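Minor capsid protein (Cafeteriavirus-dependent mavirus, PDB 6G42) forms pentamers that probably occupy the fivefold vertices of the virophage capsid as its pentons, each subunit built on a single jelly roll. Local coordinates at residues C[57-62]-C[248-253]; C[201-206]-C[237-242]; C[141-146]-C[185-190]. One frame throughout, in Å; residues are numbered along the deposited sequence.

Contact 1 of 3, residues C[57-62]-C[248-253]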
loop_
_atom_site.group_PDB
_atom_site.type_symbol
_atom_site.label_atom_id
_atom_site.label_comp_id
_atom_site.label_asym_id
_atom_site.label_seq_id
_atom_site.Cartn_x
_atom_site.Cartn_y
_atom_site.Cartn_z
ATOM N N HIS C 57 16.859 -9.235 -10.799
ATOM C CA HIS C 57 17.333 -8.793 -9.486
ATOM C C HIS C 57 18.772 -8.284 -9.583
ATOM O O HIS C 57 19.671 -9.034 -9.935
ATOM C CB HIS C 57 17.219 -9.942 -8.480
ATOM C CG HIS C 57 17.354 -9.532 -7.043
ATOM N ND1 HIS C 57 17.156 -8.244 -6.594
ATOM C CD2 HIS C 57 17.633 -10.265 -5.943
ATOM C CE1 HIS C 57 17.325 -8.202 -5.286
ATOM N NE2 HIS C 57 17.615 -9.416 -4.866
ATOM N N LEU C 58 18.969 -7.000 -9.306
ATOM C CA LEU C 58 20.291 -6.375 -9.339
ATOM C C LEU C 58 20.766 -6.271 -7.896
ATOM O O LEU C 58 20.574 -5.253 -7.226
ATOM C CB LEU C 58 20.232 -4.996 -10.015
ATOM C CG LEU C 58 19.383 -4.893 -11.289
ATOM C CD1 LEU C 58 19.411 -3.472 -11.824
ATOM C CD2 LEU C 58 19.825 -5.874 -12.366
ATOM N N HIS C 59 21.368 -7.354 -7.416
ATOM C CA HIS C 59 21.684 -7.490 -5.997
ATOM C C HIS C 59 23.094 -7.053 -5.640
ATOM O O HIS C 59 24.059 -7.669 -6.063
ATOM C CB HIS C 59 21.471 -8.935 -5.574
ATOM C CG HIS C 59 21.439 -9.130 -4.099
ATOM N ND1 HIS C 59 20.723 -8.310 -3.257
ATOM C CD2 HIS C 59 22.026 -10.062 -3.315
ATOM C CE1 HIS C 59 20.875 -8.726 -2.014
ATOM N NE2 HIS C 59 21.656 -9.791 -2.023
ATOM N N LYS C 60 23.176 -6.014 -4.805
ATOM C CA LYS C 60 24.427 -5.363 -4.414
ATOM C C LYS C 60 25.150 -4.698 -5.590
ATOM O O LYS C 60 26.158 -5.196 -6.115
ATOM C CB LYS C 60 25.341 -6.297 -3.626
ATOM C CG LYS C 60 24.598 -6.993 -2.510
ATOM C CD LYS C 60 25.524 -7.779 -1.617
ATOM C CE LYS C 60 24.718 -8.710 -0.738
ATOM N NZ LYS C 60 25.600 -9.365 0.256
ATOM N N ILE C 61 24.589 -3.555 -5.973
ATOM C CA ILE C 61 25.160 -2.654 -6.970
ATOM C C ILE C 61 25.267 -1.257 -6.379
ATOM O O ILE C 61 24.733 -0.997 -5.298
ATOM C CB ILE C 61 24.279 -2.572 -8.223
ATOM C CG1 ILE C 61 22.891 -2.026 -7.865
ATOM C CG2 ILE C 61 24.165 -3.944 -8.868
ATOM C CD1 ILE C 61 22.122 -1.552 -9.063
ATOM N N ARG C 62 25.938 -0.363 -7.104
ATOM C CA ARG C 62 26.068 1.042 -6.698
ATOM C C ARG C 62 25.485 1.957 -7.766
ATOM O O ARG C 62 25.666 1.715 -8.957
ATOM C CB ARG C 62 27.530 1.401 -6.450
ATOM C CG ARG C 62 27.694 2.540 -5.465
ATOM C CD ARG C 62 29.085 3.134 -5.497
ATOM N NE ARG C 62 29.277 4.097 -4.414
ATOM C CZ ARG C 62 30.325 4.915 -4.292
ATOM N NH1 ARG C 62 31.311 4.911 -5.194
ATOM N NH2 ARG C 62 30.390 5.755 -3.259
ATOM N N TYR C 248 24.215 2.395 -2.393
ATOM C CA TYR C 248 24.217 0.942 -2.577
ATOM C C TYR C 248 22.796 0.384 -2.488
ATOM O O TYR C 248 22.099 0.607 -1.498
ATOM C CB TYR C 248 25.118 0.264 -1.553
ATOM C CG TYR C 248 26.579 0.592 -1.732
ATOM C CD1 TYR C 248 27.107 1.773 -1.217
ATOM C CD2 TYR C 248 27.442 -0.279 -2.411
ATOM C CE1 TYR C 248 28.447 2.085 -1.370
ATOM C CE2 TYR C 248 28.789 0.027 -2.571
ATOM C CZ TYR C 248 29.288 1.214 -2.047
ATOM O OH TYR C 248 30.617 1.557 -2.186
ATOM N N ASN C 249 22.388 -0.347 -3.525
ATOM C CA ASN C 249 21.009 -0.802 -3.672
ATOM C C ASN C 249 20.900 -2.276 -4.057
ATOM O O ASN C 249 21.854 -2.903 -4.518
ATOM C CB ASN C 249 20.273 0.049 -4.717
ATOM C CG ASN C 249 20.096 1.491 -4.277
ATOM O OD1 ASN C 249 19.240 1.798 -3.454
ATOM N ND2 ASN C 249 20.906 2.385 -4.825
ATOM N N SER C 250 19.701 -2.803 -3.835
ATOM C CA SER C 250 19.302 -4.137 -4.242
ATOM C C SER C 250 17.972 -3.924 -4.952
ATOM O O SER C 250 16.979 -3.605 -4.312
ATOM C CB SER C 250 19.147 -5.038 -3.015
ATOM O OG SER C 250 18.760 -6.350 -3.372
ATOM N N ILE C 251 17.971 -4.057 -6.274
ATOM C CA ILE C 251 16.826 -3.664 -7.097
ATOM C C ILE C 251 16.107 -4.882 -7.663
ATOM O O ILE C 251 16.621 -5.558 -8.545
ATOM C CB ILE C 251 17.258 -2.718 -8.226
ATOM C CG1 ILE C 251 17.824 -1.427 -7.614
ATOM C CG2 ILE C 251 16.076 -2.400 -9.137
ATOM C CD1 ILE C 251 18.455 -0.471 -8.606
ATOM N N LEU C 252 14.908 -5.135 -7.149
ATOM C CA LEU C 252 14.068 -6.243 -7.589
ATOM C C LEU C 252 12.974 -5.753 -8.549
ATOM O O LEU C 252 12.351 -4.709 -8.317
ATOM C CB LEU C 252 13.430 -6.911 -6.368
ATOM C CG LEU C 252 12.529 -8.124 -6.585
ATOM C CD1 LEU C 252 13.322 -9.277 -7.189
ATOM C CD2 LEU C 252 11.893 -8.533 -5.262
ATOM N N PHE C 253 12.775 -6.507 -9.633
ATOM C CA PHE C 253 11.654 -6.306 -10.554
ATOM C C PHE C 253 10.918 -7.633 -10.790
ATOM O O PHE C 253 11.548 -8.671 -10.997
ATOM C CB PHE C 253 12.133 -5.715 -11.884
ATOM C CG PHE C 253 11.081 -5.733 -12.959
ATOM C CD1 PHE C 253 9.972 -4.901 -12.875
ATOM C CD2 PHE C 253 11.176 -6.607 -14.037
ATOM C CE1 PHE C 253 8.988 -4.925 -13.852
ATOM C CE2 PHE C 253 10.195 -6.630 -15.019
ATOM C CZ PHE C 253 9.099 -5.790 -14.926
#
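A G1 beta bulge interrupts this antiparallel pairing: Lys60 and Ile61 both face Asn249, and Lys60 takes the positive phi (64°) usual at the first position of such a bulge. Two pairs of backbone bonds hold the strands. Before the bulge, Leu58 N reaches Ile251 O at 2.9 Å and receives Ile251 N on its own carbonyl; within it, Asn249 N reaches Ile61 O at 3.0 Å and Ile61 N returns the bond to Asn249 O.

On one face of the sheet, Ser250 OG meets the edge of the His59 imidazole, 2.8 Å from His59 ND1, a hydrogen bond in which either could donate. His57 ND1 makes a weak bond to Ile251 O at 3.4 Å, and Leu252 CD1 sits over a face of that ring in a CH-pi contact. Both histidines then reach Tyr282 of a neighbouring subunit, His57 NE2 by a hydrogen bond and His59 by stacking. Lys60 NZ also goes to that subunit, to Asp165 and Phe197.

Arg62, extended from CG to NE, lies across the Tyr248 ring with CG 3.9 Å from the ring centroid and the guanidinium at 28° to the ring; NE is salt-bridged to Asp247. On the other face, Ile61 CD1 meets Ile251 CD1 at 3.9 Å, turned toward the opposing sheet. The whole is a bulged antiparallel pairing of a jelly-roll sheet, its histidine face against the next subunit.

Contact 2 of 3, residues C[201-206]-C[237-242]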
loop_
_atom_site.group_PDB
_atom_site.type_symbol
_atom_site.label_atom_id
_atom_site.label_comp_id
_atom_site.label_asym_id
_atom_site.label_seq_id
_atom_site.Cartn_x
_atom_site.Cartn_y
_atom_site.Cartn_z
ATOM N N ILE C 201 19.189 9.559 -12.398
ATOM C CA ILE C 201 18.842 8.261 -12.964
ATOM C C ILE C 201 17.350 8.173 -13.258
ATOM O O ILE C 201 16.520 8.332 -12.356
ATOM C CB ILE C 201 19.278 7.121 -12.023
ATOM C CG1 ILE C 201 20.779 7.261 -11.754
ATOM C CG2 ILE C 201 18.942 5.753 -12.629
ATOM C CD1 ILE C 201 21.375 6.215 -10.855
ATOM N N SER C 202 17.035 7.890 -14.522
ATOM C CA SER C 202 15.659 7.802 -15.014
ATOM C C SER C 202 15.187 6.356 -15.167
ATOM O O SER C 202 14.243 5.939 -14.499
ATOM C CB SER C 202 15.538 8.528 -16.351
ATOM O OG SER C 202 14.299 8.246 -16.980
ATOM N N HIS C 203 15.862 5.614 -16.044
ATOM C CA HIS C 203 15.487 4.243 -16.406
ATOM C C HIS C 203 16.698 3.311 -16.344
ATOM O O HIS C 203 17.838 3.769 -16.426
ATOM C CB HIS C 203 14.911 4.206 -17.826
ATOM C CG HIS C 203 13.446 4.521 -17.911
ATOM N ND1 HIS C 203 12.962 5.797 -18.104
ATOM C CD2 HIS C 203 12.361 3.712 -17.868
ATOM C CE1 HIS C 203 11.643 5.761 -18.161
ATOM N NE2 HIS C 203 11.253 4.509 -18.018
ATOM N N ILE C 204 16.433 2.014 -16.177
ATOM C CA ILE C 204 17.443 0.953 -16.285
ATOM C C ILE C 204 16.857 -0.051 -17.267
ATOM O O ILE C 204 15.738 -0.533 -17.080
ATOM C CB ILE C 204 17.727 0.248 -14.937
ATOM C CG1 ILE C 204 18.364 1.227 -13.941
ATOM C CG2 ILE C 204 18.643 -0.962 -15.140
ATOM C CD1 ILE C 204 18.442 0.712 -12.519
ATOM N N VAL C 205 17.640 -0.375 -18.288
ATOM C CA VAL C 205 17.176 -1.111 -19.454
ATOM C C VAL C 205 18.025 -2.362 -19.631
ATOM O O VAL C 205 19.207 -2.361 -19.301
ATOM C CB VAL C 205 17.309 -0.218 -20.711
ATOM C CG1 VAL C 205 17.160 -1.011 -22.006
ATOM C CG2 VAL C 205 16.294 0.915 -20.670
ATOM N N ILE C 206 17.402 -3.419 -20.149
ATOM C CA ILE C 206 18.106 -4.589 -20.689
ATOM C C ILE C 206 18.067 -4.492 -22.217
ATOM O O ILE C 206 16.982 -4.421 -22.799
ATOM C CB ILE C 206 17.449 -5.913 -20.250
ATOM C CG1 ILE C 206 17.548 -6.071 -18.730
ATOM C CG2 ILE C 206 18.107 -7.103 -20.949
ATOM C CD1 ILE C 206 16.765 -7.238 -18.162
ATOM N N ASN C 237 12.057 -1.864 -19.652
ATOM C CA ASN C 237 12.319 -0.523 -19.134
ATOM C C ASN C 237 11.906 -0.486 -17.681
ATOM O O ASN C 237 10.710 -0.431 -17.386
ATOM C CB ASN C 237 11.460 0.508 -19.854
ATOM C CG ASN C 237 12.029 0.926 -21.179
ATOM O OD1 ASN C 237 12.459 0.092 -21.975
ATOM N ND2 ASN C 237 12.001 2.232 -21.446
ATOM N N TYR C 238 12.873 -0.518 -16.778
ATOM C CA TYR C 238 12.596 -0.342 -15.358
ATOM C C TYR C 238 12.762 1.136 -15.039
ATOM O O TYR C 238 13.840 1.683 -15.216
ATOM C CB TYR C 238 13.551 -1.181 -14.512
ATOM C CG TYR C 238 13.348 -1.033 -13.027
ATOM C CD1 TYR C 238 12.411 -1.810 -12.355
ATOM C CD2 TYR C 238 14.094 -0.120 -12.288
ATOM C CE1 TYR C 238 12.221 -1.680 -10.989
ATOM C CE2 TYR C 238 13.907 0.019 -10.921
ATOM C CZ TYR C 238 12.970 -0.765 -10.277
ATOM O OH TYR C 238 12.777 -0.638 -8.923
ATOM N N LYS C 239 11.687 1.774 -14.591
ATOM C CA LYS C 239 11.758 3.134 -14.080
ATOM C C LYS C 239 12.377 3.119 -12.689
ATOM O O LYS C 239 11.934 2.365 -11.827
ATOM C CB LYS C 239 10.365 3.759 -14.007
ATOM C CG LYS C 239 10.355 5.242 -13.650
ATOM C CD LYS C 239 10.868 6.077 -14.808
ATOM C CE LYS C 239 11.141 7.513 -14.420
ATOM N NZ LYS C 239 11.852 8.182 -15.540
ATOM N N TYR C 240 13.385 3.959 -12.476
ATOM C CA TYR C 240 14.052 4.068 -11.183
ATOM C C TYR C 240 13.583 5.308 -10.419
ATOM O O TYR C 240 13.317 6.352 -11.013
ATOM C CB TYR C 240 15.566 4.088 -11.371
ATOM C CG TYR C 240 16.329 4.117 -10.071
ATOM C CD1 TYR C 240 16.465 2.970 -9.291
ATOM C CD2 TYR C 240 16.896 5.304 -9.603
ATOM C CE1 TYR C 240 17.156 3.001 -8.083
ATOM C CE2 TYR C 240 17.582 5.346 -8.405
ATOM C CZ TYR C 240 17.710 4.197 -7.644
ATOM O OH TYR C 240 18.398 4.254 -6.455
ATOM N N LEU C 241 13.473 5.166 -9.101
ATOM C CA LEU C 241 13.144 6.267 -8.195
ATOM C C LEU C 241 14.089 6.222 -6.988
ATOM O O LEU C 241 14.266 5.167 -6.377
ATOM C CB LEU C 241 11.698 6.148 -7.724
ATOM C CG LEU C 241 10.627 6.118 -8.820
ATOM C CD1 LEU C 241 9.295 5.660 -8.243
ATOM C CD2 LEU C 241 10.485 7.476 -9.492
ATOM N N GLN C 242 14.687 7.362 -6.653
ATOM C CA GLN C 242 15.568 7.461 -5.496
ATOM C C GLN C 242 14.728 7.735 -4.248
ATOM O O GLN C 242 14.168 8.825 -4.094
ATOM C CB GLN C 242 16.618 8.552 -5.708
ATOM C CG GLN C 242 17.772 8.533 -4.710
ATOM C CD GLN C 242 18.619 7.264 -4.776
ATOM O OE1 GLN C 242 18.986 6.801 -5.861
ATOM N NE2 GLN C 242 18.947 6.704 -3.606
#
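Strands 201-206 and 237-239 run antiparallel, their short axes 4.6 Å apart at an angle of 152°, with Ile204 and Tyr238 as the hydrogen-bonded pair. Ile204 N reaches Tyr238 O at 2.8 Å, and Tyr238 N answers to Ile204 O at 2.9 Å. Beyond the regular strand, Tyr240 N still bonds to Ser202 O.

Lys239 does the polar work on one face. Its chain kinks at chi2 (72°), which swings the amine back over the partner strand, where NZ donates to Ser202 OG at 2.8 Å and, weakly, to Ser202 O. The same bend lays Lys239 CD over a face of the His203 imidazole, 3.7 Å from its centroid, a CH-pi contact of one of the two conformers of His203, and so less certain.

Ser202 and His203 form a classic beta bulge opposite Tyr280, in the jelly-roll sheet where strand 201-207 runs between 236-239 and 272-281. Ser202 OG has a further partner in Gln298 of a neighbouring subunit, which also packs against His203.

Apolar groups take the other side. Ile201 CG2 touches Tyr240 CD2 at 3.7 Å, and Ile204 CD1 lies at 4.4 Å from Tyr240 CD1 and approaches the Tyr238 ring in the same loose way. Both tyrosine rings go on to touch Ile251 of strand 248-264. The Tyr240 hydroxyl is anchored within its own segment, OH donating to Gln242 OE1 at 2.7 Å.

Contact 3 of 3, residues C[141-146]-C[185-190]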
loop_
_atom_site.group_PDB
_atom_site.type_symbol
_atom_site.label_atom_id
_atom_site.label_comp_id
_atom_site.label_asym_id
_atom_site.label_seq_id
_atom_site.Cartn_x
_atom_site.Cartn_y
_atom_site.Cartn_z
ATOM N N LYS C 141 15.431 15.465 4.170
ATOM C CA LYS C 141 15.094 16.841 3.806
ATOM C C LYS C 141 16.267 17.744 4.130
ATOM O O LYS C 141 16.955 17.534 5.130
ATOM C CB LYS C 141 13.884 17.318 4.598
ATOM C CG LYS C 141 12.584 16.631 4.230
ATOM C CD LYS C 141 11.531 16.862 5.301
ATOM C CE LYS C 141 10.154 16.432 4.830
ATOM N NZ LYS C 141 9.105 16.814 5.811
ATOM N N PHE C 142 16.489 18.747 3.286
ATOM C CA PHE C 142 17.544 19.731 3.509
ATOM C C PHE C 142 17.057 20.811 4.469
ATOM O O PHE C 142 15.881 21.194 4.440
ATOM C CB PHE C 142 17.998 20.349 2.188
ATOM C CG PHE C 142 18.731 19.388 1.296
ATOM C CD1 PHE C 142 18.032 18.532 0.453
ATOM C CD2 PHE C 142 20.125 19.332 1.301
ATOM C CE1 PHE C 142 18.706 17.640 -0.372
ATOM C CE2 PHE C 142 20.804 18.441 0.477
ATOM C CZ PHE C 142 20.094 17.592 -0.360
ATOM N N GLU C 143 17.973 21.289 5.312
ATOM C CA GLU C 143 17.674 22.276 6.356
ATOM C C GLU C 143 18.582 23.495 6.239
ATOM O O GLU C 143 19.739 23.379 5.829
ATOM C CB GLU C 143 17.871 21.657 7.741
ATOM C CG GLU C 143 17.014 20.436 8.020
ATOM C CD GLU C 143 17.199 19.914 9.429
ATOM O OE1 GLU C 143 18.356 19.731 9.859
ATOM O OE2 GLU C 143 16.185 19.664 10.110
ATOM N N ILE C 144 18.047 24.656 6.617
ATOM C CA ILE C 144 18.818 25.896 6.726
ATOM C C ILE C 144 18.763 26.333 8.183
ATOM O O ILE C 144 17.675 26.528 8.733
ATOM C CB ILE C 144 18.265 27.006 5.804
ATOM C CG1 ILE C 144 18.480 26.629 4.333
ATOM C CG2 ILE C 144 18.945 28.345 6.073
ATOM C CD1 ILE C 144 17.545 27.331 3.371
ATOM N N THR C 145 19.939 26.475 8.795
ATOM C CA THR C 145 20.075 26.941 10.180
ATOM C C THR C 145 20.564 28.389 10.187
ATOM O O THR C 145 21.478 28.744 9.438
ATOM C CB THR C 145 21.033 26.043 10.980
ATOM O OG1 THR C 145 20.542 24.700 10.954
ATOM C CG2 THR C 145 21.147 26.503 12.438
ATOM N N THR C 146 19.954 29.202 11.053
ATOM C CA THR C 146 20.161 30.655 11.076
ATOM C C THR C 146 19.987 31.241 12.478
ATOM O O THR C 146 19.266 30.683 13.307
ATOM C CB THR C 146 19.172 31.381 10.131
ATOM O OG1 THR C 146 17.882 30.762 10.209
ATOM C CG2 THR C 146 19.655 31.337 8.692
ATOM N N GLU C 185 12.360 30.672 11.836
ATOM C CA GLU C 185 12.855 29.972 13.034
ATOM C C GLU C 185 14.331 29.602 12.888
ATOM O O GLU C 185 14.898 29.705 11.796
ATOM C CB GLU C 185 12.007 28.726 13.308
ATOM C CG GLU C 185 10.506 28.994 13.247
ATOM C CD GLU C 185 9.654 27.867 13.789
ATOM O OE1 GLU C 185 10.049 26.689 13.649
ATOM O OE2 GLU C 185 8.573 28.166 14.341
ATOM N N ASP C 186 14.943 29.190 14.003
ATOM C CA ASP C 186 16.381 28.860 14.050
ATOM C C ASP C 186 16.726 27.836 12.979
ATOM O O ASP C 186 17.561 28.094 12.111
ATOM C CB ASP C 186 16.800 28.313 15.432
ATOM C CG ASP C 186 17.214 29.406 16.427
ATOM O OD1 ASP C 186 17.341 30.589 16.048
ATOM O OD2 ASP C 186 17.437 29.063 17.608
ATOM N N VAL C 187 16.050 26.692 13.050
ATOM C CA VAL C 187 16.226 25.594 12.102
ATOM C C VAL C 187 14.951 25.473 11.263
ATOM O O VAL C 187 13.907 25.069 11.775
ATOM C CB VAL C 187 16.522 24.267 12.842
ATOM C CG1 VAL C 187 16.706 23.111 11.863
ATOM C CG2 VAL C 187 17.763 24.411 13.718
ATOM N N GLU C 188 15.049 25.840 9.984
ATOM C CA GLU C 188 13.946 25.703 9.017
ATOM C C GLU C 188 14.230 24.552 8.045
ATOM O O GLU C 188 15.343 24.425 7.530
ATOM C CB GLU C 188 13.739 27.007 8.235
ATOM C CG GLU C 188 13.059 28.123 9.024
ATOM C CD GLU C 188 11.541 28.003 9.105
ATOM O OE1 GLU C 188 10.968 26.963 8.710
ATOM O OE2 GLU C 188 10.909 28.973 9.575
ATOM N N THR C 189 13.210 23.733 7.796
ATOM C CA THR C 189 13.333 22.527 6.970
ATOM C C THR C 189 12.299 22.533 5.840
ATOM O O THR C 189 11.298 23.240 5.912
ATOM C CB THR C 189 13.206 21.236 7.830
ATOM O OG1 THR C 189 13.312 20.074 6.995
ATOM C CG2 THR C 189 11.888 21.186 8.601
ATOM N N GLN C 190 12.573 21.750 4.799
ATOM C CA GLN C 190 11.645 21.545 3.680
ATOM C C GLN C 190 10.328 20.954 4.180
ATOM O O GLN C 190 10.332 20.137 5.099
ATOM C CB GLN C 190 12.259 20.567 2.669
ATOM C CG GLN C 190 13.391 21.115 1.812
ATOM C CD GLN C 190 13.937 20.083 0.824
ATOM O OE1 GLN C 190 14.547 19.093 1.223
ATOM N NE2 GLN C 190 13.726 20.316 -0.470
#
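The Phe142 and Gln190 side chains run alongside each other in the same direction, with the ring and amide planes 66° apart. Gln190 CG sits anti to the carbonyl carbon (chi1 -73°) and the chain extends beyond it, bringing OE1 to the edge of the phenyl ring, in its plane, and within 2.9 Å of Phe142 N, whose hydrogen it accepts. Here a side-chain oxygen takes the place a backbone carbonyl would fill in a regular pairing, and the return bond from Gln190 N to Phe142 O is weak. The setting is a three-stranded antiparallel sheet, separate from the jelly-roll sheets, in which 141-145 is the middle strand and 187-189 an outer one.

Ile144 and Glu188 make the regular hydrogen-bonded pair, Ile144 N meeting Glu188 O at 2.9 Å. On the face carrying Glu143, Thr145, Val187 and Thr189, the side chains meet in two ways. Glu143 slants across Val187, the extended glutamate bringing its carboxylate carbon CD within 4.0 Å of Val187 CG1, and Glu143 CG also touches Thr189 CB. The carboxylate itself is held by Asn136 of strand 132-136, through OE2. Thr145 and Val187 run alongside each other, with Thr145 OG1 and Val187 CG2 3.9 Å apart.

Phe142 carries the contact inward, its ring meeting Phe135 and, edge to face, Phe166. At the far end of the pairing, the Asp186 carboxylate turns to a salt bridge with Arg151. Asp186 O accepts Thr146 N at 2.8 Å and, more weakly, Thr146 OG1 at 3.3 Å.

Contacts 1 and 2 belong to the jelly roll, contact 3 to a separate lobe. The first two have centres about 12 Å apart and lie on different sheets that pack face to face: Phe253 CB of contact 1 meets Tyr238 CD1 of contact 2 at 3.9 Å. Contact 3 is about 33 Å from contact 1 and 32 Å from contact 2, centre to centre, and touches neither. Along the chain, strand 49-62 comes first, then contact 3, then contact 2, and finally strand 248-264, which closes contact 1. The lobe thus appears to be an insertion between jelly-roll strands 49-62 and 201-207. Contacts 1 and 2 both reach neighbouring subunits, whereas contact 3 touches none.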